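Local coordinates for Z-DNA binding protein kinase (Danio rerio, PDB 5J6X), which probably binds left-handed Z-DNA through this N-terminal Zalpha domain, a winged helix-turn-helix fold, and, as a whole protein, probably acts as a protein kinase, at residues A[26-31]-A[63-68]. Residues are numbered along the deposited sequence; the frame is centred on the assembly and turned at random.
Sequences RSTVQD and NKRPVW
Ser27 and Trp68 form a single antiparallel bridge, a hydrogen-bonded pair in which each backbone amide finds the other's carbonyl. Ser27 N reaches Trp68 O at 3.0 Å. Trp68 N gives the straighter bond, 169° at the hydrogen, to Ser27 O at 2.8 Å. Arg26 CA adds a CA-H...O contact to Trp68 O, and Val67 CA one to Ser27 O. Because Val67 is backbone-bonded to Thr59 of strand 56-59, the loop before helix 29-35 borders the winged helix-turn-helix's two-stranded sheet. The Ser27 hydroxyl turns instead to Gly25 O, and Trp68 meets Tyr48 edge-to-face.

Thr28 is the N-cap: OG1 accepts from Asp31 N at 3.2 Å and also bonds a water. That water accepts only weakly from Arg65 NH1. The same rotation (chi1 58°) that turns OG1 to the helix's first turn sets CG2 opposite the carbonyl carbon, where it meets Arg65 CB at 3.6 Å and Val67 CG1. The Gln30 amide stacks on one guanidinium face of Arg65, planes 19° apart, CD 3.7 Å above it and lying off-centre, over the outer part of the group. An alanine in place of Gln30 is likely to uncover that face and let the Arg65 end swing more freely. Backbone bonds therefore fix the register, while within this contact the Arg65 end rests mainly on the amide stack and its stem on Thr28 CG2, with a weak water link to Thr28 OG1 and no direct salt bridge to Asp31.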
loop_
_atom_site.group_PDB
_atom_site.type_symbol
_atom_site.label_atom_id
_atom_site.label_comp_id
_atom_site.label_asym_id
_atom_site.label_seq_id
_atom_site.Cartn_x
_atom_site.Cartn_y
_atom_site.Cartn_z
ATOM N N ARG A 26 4.765 7.639 -3.092
ATOM C CA ARG A 26 4.164 6.563 -3.875
ATOM C C ARG A 26 5.173 5.465 -4.164
ATOM O O ARG A 26 6.293 5.730 -4.558
ATOM C CB ARG A 26 3.542 7.087 -5.170
ATOM C CG ARG A 26 4.481 7.700 -6.164
ATOM C CD ARG A 26 3.680 8.288 -7.295
ATOM N NE ARG A 26 4.461 8.395 -8.522
ATOM C CZ ARG A 26 3.971 8.873 -9.655
ATOM N NH1 ARG A 26 2.711 9.275 -9.691
ATOM N NH2 ARG A 26 4.734 8.950 -10.736
ATOM N N SER A 27 4.752 4.227 -3.937
ATOM C CA SER A 27 5.651 3.090 -3.851
ATOM C C SER A 27 5.028 1.915 -4.574
ATOM O O SER A 27 3.811 1.816 -4.642
ATOM C CB SER A 27 5.899 2.710 -2.389
ATOM O OG SER A 27 5.957 3.841 -1.528
ATOM N N THR A 28 5.845 1.002 -5.078
ATOM C CA THR A 28 5.315 -0.251 -5.627
ATOM C C THR A 28 4.859 -1.243 -4.537
ATOM O O THR A 28 5.095 -1.016 -3.353
ATOM C CB THR A 28 6.351 -0.930 -6.497
ATOM O OG1 THR A 28 7.533 -1.173 -5.731
ATOM C CG2 THR A 28 6.697 -0.042 -7.662
ATOM N N VAL A 29 4.209 -2.342 -4.915
ATOM C CA VAL A 29 3.821 -3.303 -3.897
ATOM C C VAL A 29 5.083 -3.987 -3.377
ATOM O O VAL A 29 5.163 -4.412 -2.217
ATOM C CB VAL A 29 2.819 -4.360 -4.408
ATOM C CG1 VAL A 29 3.433 -5.226 -5.453
ATOM C CG2 VAL A 29 2.317 -5.224 -3.248
ATOM N N GLN A 30 6.087 -4.049 -4.243
ATOM C CA GLN A 30 7.359 -4.653 -3.898
ATOM C C GLN A 30 8.037 -3.896 -2.759
ATOM O O GLN A 30 8.375 -4.506 -1.756
ATOM C CB GLN A 30 8.263 -4.718 -5.130
ATOM C CG GLN A 30 8.086 -5.970 -5.972
ATOM C CD GLN A 30 6.820 -5.952 -6.804
ATOM O OE1 GLN A 30 6.228 -4.903 -7.034
ATOM N NE2 GLN A 30 6.408 -7.117 -7.273
ATOM N N ASP A 31 8.223 -2.581 -2.902
ATOM C CA ASP A 31 8.932 -1.804 -1.881
ATOM C C ASP A 31 8.213 -1.977 -0.558
ATOM O O ASP A 31 8.824 -2.233 0.473
ATOM C CB ASP A 31 9.008 -0.307 -2.231
ATOM C CG ASP A 31 9.840 -0.018 -3.481
ATOM O OD1 ASP A 31 10.823 -0.759 -3.733
ATOM O OD2 ASP A 31 9.487 0.955 -4.212
ATOM N N ASN A 63 5.695 1.026 -19.354
ATOM C CA ASN A 63 7.020 0.505 -19.011
ATOM C C ASN A 63 7.408 0.812 -17.566
ATOM O O ASN A 63 8.565 1.079 -17.249
ATOM C CB ASN A 63 8.082 1.046 -19.972
ATOM C CG ASN A 63 9.401 0.306 -19.845
ATOM O OD1 ASN A 63 9.423 -0.912 -19.731
ATOM N ND2 ASN A 63 10.502 1.043 -19.826
ATOM N N LYS A 64 6.420 0.753 -16.691
ATOM C CA LYS A 64 6.602 1.109 -15.296
ATOM C C LYS A 64 5.776 0.179 -14.416
ATOM O O LYS A 64 4.809 -0.419 -14.880
ATOM C CB LYS A 64 6.188 2.565 -15.066
ATOM C CG LYS A 64 7.255 3.420 -14.448
ATOM C CD LYS A 64 8.343 3.670 -15.433
ATOM C CE LYS A 64 9.585 4.219 -14.746
ATOM N NZ LYS A 64 10.217 3.198 -13.856
ATOM N N ARG A 65 6.144 0.064 -13.147
ATOM C CA ARG A 65 5.328 -0.669 -12.186
ATOM C C ARG A 65 4.257 0.230 -11.575
ATOM O O ARG A 65 4.503 1.412 -11.320
ATOM C CB ARG A 65 6.188 -1.251 -11.065
ATOM C CG ARG A 65 6.863 -2.536 -11.405
ATOM C CD ARG A 65 7.616 -3.133 -10.217
ATOM N NE ARG A 65 8.022 -4.500 -10.532
ATOM C CZ ARG A 65 8.945 -5.183 -9.875
ATOM N NH1 ARG A 65 9.582 -4.626 -8.857
ATOM N NH2 ARG A 65 9.235 -6.423 -10.243
ATOM N N PRO A 66 3.068 -0.340 -11.305
ATOM C CA PRO A 66 2.048 0.473 -10.644
ATOM C C PRO A 66 2.522 0.885 -9.251
ATOM O O PRO A 66 3.130 0.084 -8.538
ATOM C CB PRO A 66 0.825 -0.454 -10.598
ATOM C CG PRO A 66 1.357 -1.818 -10.740
ATOM C CD PRO A 66 2.639 -1.737 -11.493
ATOM N N VAL A 67 2.282 2.148 -8.907
ATOM C CA VAL A 67 2.642 2.687 -7.602
ATOM C C VAL A 67 1.399 3.150 -6.854
ATOM O O VAL A 67 0.444 3.637 -7.463
ATOM C CB VAL A 67 3.631 3.858 -7.732
ATOM C CG1 VAL A 67 5.005 3.335 -8.114
ATOM C CG2 VAL A 67 3.129 4.851 -8.739
ATOM N N TRP A 68 1.409 2.984 -5.537
ATOM C CA TRP A 68 0.293 3.401 -4.701
ATOM C C TRP A 68 0.673 4.628 -3.899
ATOM O O TRP A 68 1.811 4.728 -3.467
ATOM C CB TRP A 68 -0.114 2.286 -3.765
ATOM C CG TRP A 68 -0.536 1.082 -4.470
ATOM C CD1 TRP A 68 0.274 0.143 -5.055
ATOM C CD2 TRP A 68 -1.882 0.654 -4.690
ATOM N NE1 TRP A 68 -0.497 -0.839 -5.629
ATOM C CE2 TRP A 68 -1.821 -0.552 -5.413
ATOM C CE3 TRP A 68 -3.130 1.172 -4.348
ATOM C CZ2 TRP A 68 -2.967 -1.249 -5.792
ATOM C CZ3 TRP A 68 -4.262 0.483 -4.730
ATOM C CH2 TRP A 68 -4.174 -0.716 -5.435
HETATM O O HOH W 1 9.730 -1.775 -7.032
#